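Toll-like receptor 13 (PDB 4Z0C) recognises single-stranded RNA from bacterial 23S rRNA through its leucine-rich-repeat ectodomain and signals through MYD88 and TRAF6 to activate NF-kappa-B. Local coordinates at residues A[171-179]-A[197-205]; A[420-431]-A[443-454]. One frame throughout, in Å; residues are numbered along the deposited sequence.

Interaction 1 of 2, residues A[171-179]-A[197-205]; sequences LDHSPRSLV and SALSLPNLT
Arg-176 and Leu-199 face each other across two short parallel strands, 176-177 and 199-200. Arg-176 N donates to Ala-198 O at 2.8 Å, Arg-176 O accepts from Ser-200 N at 2.7 Å in a nearly straight bond, and Leu-178 N closes the run on Ser-200 O. The arginine's CB leaves the strand on the same face as Leu-199's side chain; CG passes 3.8 Å from Ala-198 O, the chain runs extended to CD (chi2 -176°), touching Leu-149 of helix 145-152, and bends at chi3 (138°). NE then meets Asp-172 OD1 at 2.9 Å while NH2 takes OD2, which also bonds Ser-146 OG. This side-on grip approaches the carboxylate from above its plane; Ser-174 N reaches OD1 from the opposite face, making an Asx turn. At the tip NH1 goes on to Glu-150 and Gln-153. Small Ala-198 suits its place, its CB 3.6 Å from His-173 C. Leu-178, buried, lays CD1 against Leu-199 CD1 and CB against Leu-201 CD2. Asn-203 ND2 donates to Val-179 O at 2.6 Å, beyond the end of the strands, and a water bridges Leu-178 O to Asn-203 N. Such short parallel pairing between successive turns, apart from the long run of parallel strands, belongs to the leucine-rich-repeat solenoid.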
loop_
_atom_site.group_PDB
_atom_site.type_symbol
_atom_site.label_atom_id
_atom_site.label_comp_id
_atom_site.label_asym_id
_atom_site.label_seq_id
_atom_site.Cartn_x
_atom_site.Cartn_y
_atom_site.Cartn_z
ATOM N N LEU A 171 20.848 -49.218 -7.874
ATOM C CA LEU A 171 19.724 -49.887 -8.513
ATOM C C LEU A 171 19.718 -51.377 -8.159
ATOM O O LEU A 171 20.615 -51.859 -7.472
ATOM C CB LEU A 171 19.748 -49.698 -10.036
ATOM C CG LEU A 171 19.275 -48.371 -10.640
ATOM C CD1 LEU A 171 18.790 -47.403 -9.565
ATOM C CD2 LEU A 171 20.341 -47.750 -11.515
ATOM N N ASP A 172 18.682 -52.088 -8.599
ATOM C CA ASP A 172 18.527 -53.514 -8.299
ATOM C C ASP A 172 19.032 -54.421 -9.439
ATOM O O ASP A 172 18.942 -54.059 -10.613
ATOM C CB ASP A 172 17.056 -53.810 -7.976
ATOM C CG ASP A 172 16.751 -55.296 -7.940
ATOM O OD1 ASP A 172 16.405 -55.851 -9.004
ATOM O OD2 ASP A 172 16.855 -55.907 -6.854
ATOM N N HIS A 173 19.549 -55.604 -9.095
ATOM C CA HIS A 173 20.133 -56.489 -10.112
ATOM C C HIS A 173 19.615 -57.926 -10.182
ATOM O O HIS A 173 20.369 -58.845 -10.487
ATOM C CB HIS A 173 21.656 -56.439 -10.058
ATOM C CG HIS A 173 22.198 -55.078 -10.345
ATOM N ND1 HIS A 173 22.329 -54.586 -11.629
ATOM C CD2 HIS A 173 22.593 -54.081 -9.519
ATOM C CE1 HIS A 173 22.801 -53.357 -11.577
ATOM N NE2 HIS A 173 22.970 -53.024 -10.308
ATOM N N SER A 174 18.331 -58.109 -9.898
ATOM C CA SER A 174 17.637 -59.345 -10.233
ATOM C C SER A 174 16.659 -58.998 -11.339
ATOM O O SER A 174 15.994 -57.969 -11.267
ATOM C CB SER A 174 16.904 -59.926 -9.024
ATOM O OG SER A 174 17.598 -59.639 -7.825
ATOM N N PRO A 175 16.603 -59.828 -12.391
ATOM C CA PRO A 175 15.793 -59.486 -13.566
ATOM C C PRO A 175 14.325 -59.222 -13.244
ATOM O O PRO A 175 13.657 -60.042 -12.611
ATOM C CB PRO A 175 15.937 -60.717 -14.463
ATOM C CG PRO A 175 17.239 -61.322 -14.061
ATOM C CD PRO A 175 17.415 -61.038 -12.599
ATOM N N ARG A 176 13.845 -58.053 -13.662
ATOM C CA ARG A 176 12.428 -57.728 -13.544
ATOM C C ARG A 176 11.918 -56.797 -14.649
ATOM O O ARG A 176 12.686 -56.294 -15.465
ATOM C CB ARG A 176 12.080 -57.190 -12.149
ATOM C CG ARG A 176 13.232 -56.631 -11.343
ATOM C CD ARG A 176 12.728 -56.229 -9.967
ATOM N NE ARG A 176 13.615 -56.596 -8.864
ATOM C CZ ARG A 176 13.190 -57.120 -7.718
ATOM N NH1 ARG A 176 11.904 -57.380 -7.547
ATOM N NH2 ARG A 176 14.049 -57.414 -6.752
ATOM N N SER A 177 10.608 -56.589 -14.668
ATOM C CA SER A 177 9.963 -55.925 -15.786
ATOM C C SER A 177 8.749 -55.155 -15.300
ATOM O O SER A 177 7.826 -55.749 -14.753
ATOM C CB SER A 177 9.537 -56.962 -16.831
ATOM O OG SER A 177 9.105 -56.351 -18.033
ATOM N N LEU A 178 8.774 -53.832 -15.477
ATOM C CA LEU A 178 7.614 -52.970 -15.220
ATOM C C LEU A 178 7.126 -52.459 -16.571
ATOM O O LEU A 178 7.712 -51.531 -17.131
ATOM C CB LEU A 178 7.988 -51.793 -14.318
ATOM C CG LEU A 178 8.209 -52.007 -12.815
ATOM C CD1 LEU A 178 9.424 -52.852 -12.541
ATOM C CD2 LEU A 178 8.366 -50.673 -12.132
ATOM N N VAL A 179 6.090 -53.096 -17.117
ATOM C CA VAL A 179 5.727 -52.868 -18.519
ATOM C C VAL A 179 4.793 -51.699 -18.786
ATOM O O VAL A 179 4.689 -51.238 -19.927
ATOM C CB VAL A 179 5.143 -54.143 -19.177
ATOM C CG1 VAL A 179 6.075 -55.325 -18.941
ATOM C CG2 VAL A 179 3.730 -54.416 -18.684
ATOM N N SER A 197 20.358 -52.784 -16.561
ATOM C CA SER A 197 20.332 -54.139 -17.150
ATOM C C SER A 197 19.186 -55.025 -16.665
ATOM O O SER A 197 18.343 -55.454 -17.451
ATOM C CB SER A 197 21.649 -54.859 -16.855
ATOM O OG SER A 197 22.708 -54.299 -17.612
ATOM N N ALA A 198 19.134 -55.255 -15.359
ATOM C CA ALA A 198 18.164 -56.169 -14.766
ATOM C C ALA A 198 16.759 -55.581 -14.621
ATOM O O ALA A 198 15.866 -56.207 -14.032
ATOM C CB ALA A 198 18.670 -56.644 -13.419
ATOM N N LEU A 199 16.561 -54.376 -15.144
ATOM C CA LEU A 199 15.269 -53.714 -15.036
ATOM C C LEU A 199 14.700 -53.414 -16.419
ATOM O O LEU A 199 15.176 -52.539 -17.112
ATOM C CB LEU A 199 15.396 -52.434 -14.208
ATOM C CG LEU A 199 14.077 -51.685 -14.015
ATOM C CD1 LEU A 199 13.071 -52.576 -13.301
ATOM C CD2 LEU A 199 14.282 -50.373 -13.256
ATOM N N SER A 200 13.707 -54.175 -16.854
ATOM C CA SER A 200 13.150 -53.938 -18.180
ATOM C C SER A 200 11.981 -52.964 -18.148
ATOM O O SER A 200 10.939 -53.247 -17.552
ATOM C CB SER A 200 12.723 -55.247 -18.828
ATOM O OG SER A 200 13.812 -55.844 -19.509
ATOM N N LEU A 201 12.156 -51.825 -18.809
ATOM C CA LEU A 201 11.132 -50.787 -18.847
ATOM C C LEU A 201 10.787 -50.452 -20.285
ATOM O O LEU A 201 11.133 -49.375 -20.777
ATOM C CB LEU A 201 11.627 -49.545 -18.113
ATOM C CG LEU A 201 12.045 -49.857 -16.679
ATOM C CD1 LEU A 201 12.609 -48.644 -16.004
ATOM C CD2 LEU A 201 10.840 -50.364 -15.929
ATOM N N PRO A 202 10.077 -51.372 -20.957
ATOM C CA PRO A 202 9.838 -51.308 -22.403
ATOM C C PRO A 202 9.058 -50.072 -22.837
ATOM O O PRO A 202 9.220 -49.631 -23.978
ATOM C CB PRO A 202 8.996 -52.563 -22.673
ATOM C CG PRO A 202 8.335 -52.867 -21.355
ATOM C CD PRO A 202 9.344 -52.485 -20.321
ATOM N N ASN A 203 8.265 -49.500 -21.933
ATOM C CA ASN A 203 7.437 -48.347 -22.282
ATOM C C ASN A 203 7.851 -47.009 -21.655
ATOM O O ASN A 203 7.110 -46.029 -21.737
ATOM C CB ASN A 203 5.965 -48.650 -22.017
ATOM C CG ASN A 203 5.424 -49.689 -22.969
ATOM O OD1 ASN A 203 5.731 -49.668 -24.165
ATOM N ND2 ASN A 203 4.628 -50.617 -22.447
ATOM N N LEU A 204 9.039 -46.972 -21.052
ATOM C CA LEU A 204 9.525 -45.764 -20.392
ATOM C C LEU A 204 9.865 -44.660 -21.400
ATOM O O LEU A 204 10.667 -44.863 -22.321
ATOM C CB LEU A 204 10.741 -46.086 -19.508
ATOM C CG LEU A 204 10.925 -45.039 -18.408
ATOM C CD1 LEU A 204 9.791 -45.155 -17.427
ATOM C CD2 LEU A 204 12.233 -45.209 -17.675
ATOM N N THR A 205 9.253 -43.492 -21.223
ATOM C CA THR A 205 9.540 -42.348 -22.098
ATOM C C THR A 205 10.312 -41.240 -21.399
ATOM O O THR A 205 11.004 -40.467 -22.042
ATOM C CB THR A 205 8.260 -41.748 -22.667
ATOM O OG1 THR A 205 7.359 -41.519 -21.587
ATOM C CG2 THR A 205 7.587 -42.721 -23.612
HETATM O O HOH W 1 8.041 -49.658 -19.253
#

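Interaction 2 of 2, residues A[420-431]-A[443-454]; sequences FTQFPNLEVLDL and TFRPLKKLQSLI
Phe-420 and Phe-444 lie side by side and point the same way, CE2 of the first 4.1 Å from CE1 of the second. One face of the Phe-420 ring carries Leu-429 CD2, offset toward the rim, and its edge takes Thr-443 O and Phe-423 CD2. The Phe-444 ring is sandwiched: Leu-453 CD2 stands over the centre of one face, Thr-443 CG2 over the other, and Leu-431 CD1 comes to its edge. A flat ring suits this place because each face can take a methyl group. With CG anti to its carbonyl carbon (chi1 -52°), Leu-447 sends CD2 to Phe-420 CB at 3.7 Å and CD1 to Leu-429 CD2 at 3.9 Å. The strands 428-430 and 452-454 run parallel, 3° apart. Leu-429 is held by both its backbone N, donating to Ser-452 O, and its backbone O, accepting from Ile-454 N, each at 3.0 Å. Before them, Glu-427 O accepts from both Gln-451 N (2.7 Å) and Ser-452 N. On the loops leading into the strands, Lys-449, long, flexible and bent at chi3, brings NZ to Asn-425 OD1, 3.0 Å away in the carbonyl plane, while Asn-425 ND2 binds Phe-400 O. Ile-454 CG2 and CB lie against Asp-430 OD1, whose hydrogen bond goes to Gly-432 N; Ile-454 also packs on an adenine base of the bound RNA. Parallel strands backed by layered leucines and phenylalanines mark the leucine-rich-repeat solenoid, here beside its RNA site.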
loop_
_atom_site.group_PDB
_atom_site.type_symbol
_atom_site.label_atom_id
_atom_site.label_comp_id
_atom_site.label_asym_id
_atom_site.label_seq_id
_atom_site.Cartn_x
_atom_site.Cartn_y
_atom_site.Cartn_z
ATOM N N PHE A 420 4.949 1.425 -29.186
ATOM C CA PHE A 420 4.422 0.120 -29.647
ATOM C C PHE A 420 3.898 0.069 -31.085
ATOM O O PHE A 420 2.972 -0.680 -31.386
ATOM C CB PHE A 420 3.318 -0.381 -28.704
ATOM C CG PHE A 420 3.725 -0.406 -27.269
ATOM C CD1 PHE A 420 4.566 -1.402 -26.792
ATOM C CD2 PHE A 420 3.291 0.579 -26.399
ATOM C CE1 PHE A 420 4.959 -1.410 -25.470
ATOM C CE2 PHE A 420 3.678 0.576 -25.069
ATOM C CZ PHE A 420 4.511 -0.409 -24.601
ATOM N N THR A 421 4.513 0.829 -31.973
ATOM C CA THR A 421 4.075 0.910 -33.361
ATOM C C THR A 421 4.356 -0.374 -34.147
ATOM O O THR A 421 3.719 -0.650 -35.162
ATOM C CB THR A 421 4.768 2.097 -34.039
ATOM O OG1 THR A 421 4.479 3.277 -33.283
ATOM C CG2 THR A 421 4.293 2.278 -35.479
ATOM N N GLN A 422 5.314 -1.160 -33.672
ATOM C CA GLN A 422 5.764 -2.322 -34.415
ATOM C C GLN A 422 5.019 -3.625 -34.081
ATOM O O GLN A 422 5.371 -4.700 -34.594
ATOM C CB GLN A 422 7.265 -2.498 -34.187
ATOM C CG GLN A 422 8.042 -1.244 -34.477
ATOM C CD GLN A 422 7.951 -0.868 -35.932
ATOM O OE1 GLN A 422 8.383 -1.621 -36.801
ATOM N NE2 GLN A 422 7.364 0.290 -36.213
ATOM N N PHE A 423 3.981 -3.540 -33.251
ATOM C CA PHE A 423 3.298 -4.747 -32.793
ATOM C C PHE A 423 1.811 -4.799 -33.131
ATOM O O PHE A 423 0.991 -4.947 -32.233
ATOM C CB PHE A 423 3.455 -4.893 -31.275
ATOM C CG PHE A 423 4.875 -4.779 -30.802
ATOM C CD1 PHE A 423 5.889 -5.460 -31.442
ATOM C CD2 PHE A 423 5.199 -3.978 -29.717
ATOM C CE1 PHE A 423 7.207 -5.337 -31.005
ATOM C CE2 PHE A 423 6.515 -3.858 -29.280
ATOM C CZ PHE A 423 7.510 -4.534 -29.920
ATOM N N PRO A 424 1.453 -4.725 -34.427
ATOM C CA PRO A 424 0.022 -4.698 -34.773
ATOM C C PRO A 424 -0.770 -5.943 -34.363
ATOM O O PRO A 424 -1.998 -5.863 -34.322
ATOM C CB PRO A 424 0.035 -4.552 -36.304
ATOM C CG PRO A 424 1.387 -5.052 -36.727
ATOM C CD PRO A 424 2.307 -4.639 -35.627
ATOM N N ASN A 425 -0.096 -7.055 -34.066
ATOM C CA ASN A 425 -0.777 -8.295 -33.681
ATOM C C ASN A 425 -0.691 -8.626 -32.198
ATOM O O ASN A 425 -1.095 -9.698 -31.786
ATOM C CB ASN A 425 -0.199 -9.485 -34.452
ATOM C CG ASN A 425 -0.673 -9.540 -35.877
ATOM O OD1 ASN A 425 -1.863 -9.724 -36.133
ATOM N ND2 ASN A 425 0.252 -9.334 -36.823
ATOM N N LEU A 426 -0.122 -7.734 -31.404
ATOM C CA LEU A 426 0.031 -7.997 -29.980
ATOM C C LEU A 426 -1.336 -8.278 -29.356
ATOM O O LEU A 426 -2.338 -7.670 -29.730
ATOM C CB LEU A 426 0.686 -6.807 -29.286
ATOM C CG LEU A 426 1.556 -7.172 -28.084
ATOM C CD1 LEU A 426 2.749 -8.061 -28.514
ATOM C CD2 LEU A 426 2.025 -5.906 -27.369
ATOM N N GLU A 427 -1.376 -9.237 -28.441
ATOM C CA GLU A 427 -2.614 -9.630 -27.783
ATOM C C GLU A 427 -2.493 -9.447 -26.279
ATOM O O GLU A 427 -3.476 -9.171 -25.602
ATOM C CB GLU A 427 -2.996 -11.085 -28.138
ATOM C CG GLU A 427 -3.436 -11.293 -29.600
ATOM C CD GLU A 427 -3.669 -12.774 -29.986
ATOM O OE1 GLU A 427 -3.448 -13.676 -29.147
ATOM O OE2 GLU A 427 -4.104 -13.028 -31.133
ATOM N N VAL A 428 -1.283 -9.619 -25.759
ATOM C CA VAL A 428 -1.049 -9.484 -24.327
ATOM C C VAL A 428 0.180 -8.620 -24.097
ATOM O O VAL A 428 1.260 -8.899 -24.636
ATOM C CB VAL A 428 -0.784 -10.833 -23.658
ATOM C CG1 VAL A 428 -0.559 -10.639 -22.163
ATOM C CG2 VAL A 428 -1.942 -11.785 -23.903
ATOM N N LEU A 429 0.025 -7.570 -23.301
ATOM C CA LEU A 429 1.150 -6.707 -22.971
ATOM C C LEU A 429 1.308 -6.547 -21.462
ATOM O O LEU A 429 0.428 -5.996 -20.782
ATOM C CB LEU A 429 1.005 -5.357 -23.660
ATOM C CG LEU A 429 2.032 -4.293 -23.265
ATOM C CD1 LEU A 429 3.478 -4.750 -23.550
ATOM C CD2 LEU A 429 1.702 -3.018 -24.002
ATOM N N ASP A 430 2.431 -7.025 -20.934
ATOM C CA ASP A 430 2.629 -6.990 -19.493
ATOM C C ASP A 430 3.635 -5.909 -19.103
ATOM O O ASP A 430 4.853 -6.072 -19.300
ATOM C CB ASP A 430 3.087 -8.353 -18.970
ATOM C CG ASP A 430 3.007 -8.456 -17.445
ATOM O OD1 ASP A 430 2.712 -7.436 -16.766
ATOM O OD2 ASP A 430 3.269 -9.555 -16.913
ATOM N N LEU A 431 3.122 -4.815 -18.533
ATOM C CA LEU A 431 3.969 -3.698 -18.099
ATOM C C LEU A 431 3.965 -3.582 -16.598
ATOM O O LEU A 431 4.293 -2.532 -16.040
ATOM C CB LEU A 431 3.510 -2.380 -18.717
ATOM C CG LEU A 431 4.003 -2.255 -20.153
ATOM C CD1 LEU A 431 3.150 -1.282 -20.953
ATOM C CD2 LEU A 431 5.450 -1.816 -20.115
ATOM N N THR A 443 -0.834 6.173 -26.178
ATOM C CA THR A 443 0.324 5.306 -25.935
ATOM C C THR A 443 0.143 3.916 -26.548
ATOM O O THR A 443 1.104 3.336 -27.032
ATOM C CB THR A 443 0.680 5.183 -24.434
ATOM O OG1 THR A 443 1.169 6.437 -23.953
ATOM C CG2 THR A 443 1.762 4.120 -24.208
ATOM N N PHE A 444 -1.094 3.408 -26.547
ATOM C CA PHE A 444 -1.388 2.060 -27.050
ATOM C C PHE A 444 -2.219 2.085 -28.335
ATOM O O PHE A 444 -2.786 1.072 -28.713
ATOM C CB PHE A 444 -2.113 1.216 -25.986
ATOM C CG PHE A 444 -1.531 1.342 -24.612
ATOM C CD1 PHE A 444 -0.374 0.669 -24.271
ATOM C CD2 PHE A 444 -2.135 2.154 -23.664
ATOM C CE1 PHE A 444 0.181 0.796 -23.006
ATOM C CE2 PHE A 444 -1.597 2.280 -22.391
ATOM C CZ PHE A 444 -0.429 1.595 -22.065
ATOM N N ARG A 445 -2.313 3.245 -28.980
ATOM C CA ARG A 445 -3.073 3.389 -30.229
ATOM C C ARG A 445 -2.831 2.313 -31.296
ATOM O O ARG A 445 -3.794 1.839 -31.901
ATOM C CB ARG A 445 -2.862 4.776 -30.858
ATOM C CG ARG A 445 -4.027 5.720 -30.708
ATOM C CD ARG A 445 -4.515 6.218 -32.067
ATOM N NE ARG A 445 -5.362 5.237 -32.750
ATOM C CZ ARG A 445 -6.690 5.182 -32.650
ATOM N NH1 ARG A 445 -7.339 6.057 -31.892
ATOM N NH2 ARG A 445 -7.372 4.248 -33.310
ATOM N N PRO A 446 -1.555 1.938 -31.549
ATOM C CA PRO A 446 -1.307 0.925 -32.583
ATOM C C PRO A 446 -1.782 -0.478 -32.240
ATOM O O PRO A 446 -1.952 -1.270 -33.153
ATOM C CB PRO A 446 0.222 0.914 -32.706
ATOM C CG PRO A 446 0.663 2.222 -32.155
ATOM C CD PRO A 446 -0.297 2.534 -31.067
ATOM N N LEU A 447 -1.974 -0.783 -30.960
ATOM C CA LEU A 447 -2.256 -2.151 -30.532
ATOM C C LEU A 447 -3.710 -2.572 -30.739
ATOM O O LEU A 447 -4.422 -2.907 -29.780
ATOM C CB LEU A 447 -1.827 -2.327 -29.077
ATOM C CG LEU A 447 -0.381 -1.875 -28.852
ATOM C CD1 LEU A 447 0.064 -2.098 -27.412
ATOM C CD2 LEU A 447 0.546 -2.601 -29.822
ATOM N N LYS A 448 -4.117 -2.595 -32.007
ATOM C CA LYS A 448 -5.508 -2.825 -32.415
ATOM C C LYS A 448 -6.079 -4.156 -31.963
ATOM O O LYS A 448 -7.292 -4.300 -31.841
ATOM C CB LYS A 448 -5.639 -2.748 -33.944
ATOM C CG LYS A 448 -5.800 -1.345 -34.540
ATOM C CD LYS A 448 -5.669 -0.249 -33.496
ATOM C CE LYS A 448 -6.068 1.107 -34.049
ATOM N NZ LYS A 448 -5.457 1.383 -35.365
ATOM N N LYS A 449 -5.209 -5.126 -31.723
ATOM C CA LYS A 449 -5.648 -6.472 -31.389
ATOM C C LYS A 449 -5.405 -6.846 -29.927
ATOM O O LYS A 449 -5.602 -7.995 -29.531
ATOM C CB LYS A 449 -4.978 -7.478 -32.324
ATOM C CG LYS A 449 -5.509 -7.393 -33.751
ATOM C CD LYS A 449 -4.762 -8.303 -34.698
ATOM C CE LYS A 449 -5.239 -9.731 -34.572
ATOM N NZ LYS A 449 -4.664 -10.604 -35.626
ATOM N N LEU A 450 -4.960 -5.880 -29.131
ATOM C CA LEU A 450 -4.641 -6.144 -27.729
ATOM C C LEU A 450 -5.868 -6.662 -26.975
ATOM O O LEU A 450 -6.960 -6.114 -27.088
ATOM C CB LEU A 450 -4.065 -4.899 -27.036
ATOM C CG LEU A 450 -3.327 -5.262 -25.746
ATOM C CD1 LEU A 450 -2.081 -6.066 -26.098
ATOM C CD2 LEU A 450 -2.969 -4.013 -24.970
ATOM N N GLN A 451 -5.663 -7.722 -26.204
ATOM C CA GLN A 451 -6.736 -8.425 -25.517
ATOM C C GLN A 451 -6.624 -8.177 -24.021
ATOM O O GLN A 451 -7.615 -7.960 -23.321
ATOM C CB GLN A 451 -6.616 -9.935 -25.821
ATOM C CG GLN A 451 -7.923 -10.597 -26.217
ATOM C CD GLN A 451 -7.939 -11.108 -27.646
ATOM O OE1 GLN A 451 -7.103 -11.920 -28.041
ATOM N NE2 GLN A 451 -8.887 -10.612 -28.436
ATOM N N SER A 452 -5.385 -8.179 -23.552
ATOM C CA SER A 452 -5.061 -8.107 -22.141
ATOM C C SER A 452 -3.928 -7.098 -21.930
ATOM O O SER A 452 -2.901 -7.145 -22.607
ATOM C CB SER A 452 -4.640 -9.498 -21.655
ATOM O OG SER A 452 -4.199 -9.478 -20.308
ATOM N N LEU A 453 -4.135 -6.157 -21.020
ATOM C CA LEU A 453 -3.118 -5.168 -20.671
ATOM C C LEU A 453 -2.912 -5.123 -19.164
ATOM O O LEU A 453 -3.856 -4.870 -18.399
ATOM C CB LEU A 453 -3.512 -3.770 -21.185
ATOM C CG LEU A 453 -2.664 -2.566 -20.715
ATOM C CD1 LEU A 453 -1.187 -2.763 -21.039
ATOM C CD2 LEU A 453 -3.141 -1.237 -21.336
ATOM N N ILE A 454 -1.678 -5.333 -18.737
ATOM C CA ILE A 454 -1.330 -5.250 -17.322
ATOM C C ILE A 454 -0.474 -4.015 -16.977
ATOM O O ILE A 454 0.632 -3.866 -17.477
ATOM C CB ILE A 454 -0.585 -6.505 -16.896
ATOM C CG1 ILE A 454 -1.459 -7.743 -17.179
ATOM C CG2 ILE A 454 -0.181 -6.392 -15.441
ATOM C CD1 ILE A 454 -0.732 -9.064 -16.985
HETATM O O HOH W 2 2.633 2.891 -29.283
HETATM O O HOH W 3 -2.403 -5.349 -31.274
HETATM O O HOH W 4 -2.696 -11.901 -33.195
#

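Both contacts join neighbouring turns of the one leucine-rich-repeat solenoid that forms the receptor's ectodomain, and they come in series: interaction 1 closes well before interaction 2 opens. Their centres lie 52 Å apart, with nearest atoms about 31 Å apart, so neither touches the other. They also sit on different parts of the turn. Residues 420-431 and 443-454 contribute strands to the long run of parallel strands repeated from turn to turn, whereas strands 176-177 and 199-200 form a separate small parallel pair. Only interaction 2 is close to the RNA, about 4 Å at its nearest atom against about 25 Å for interaction 1. Turn-to-turn pairing thus recurs both near the ligand and far from it.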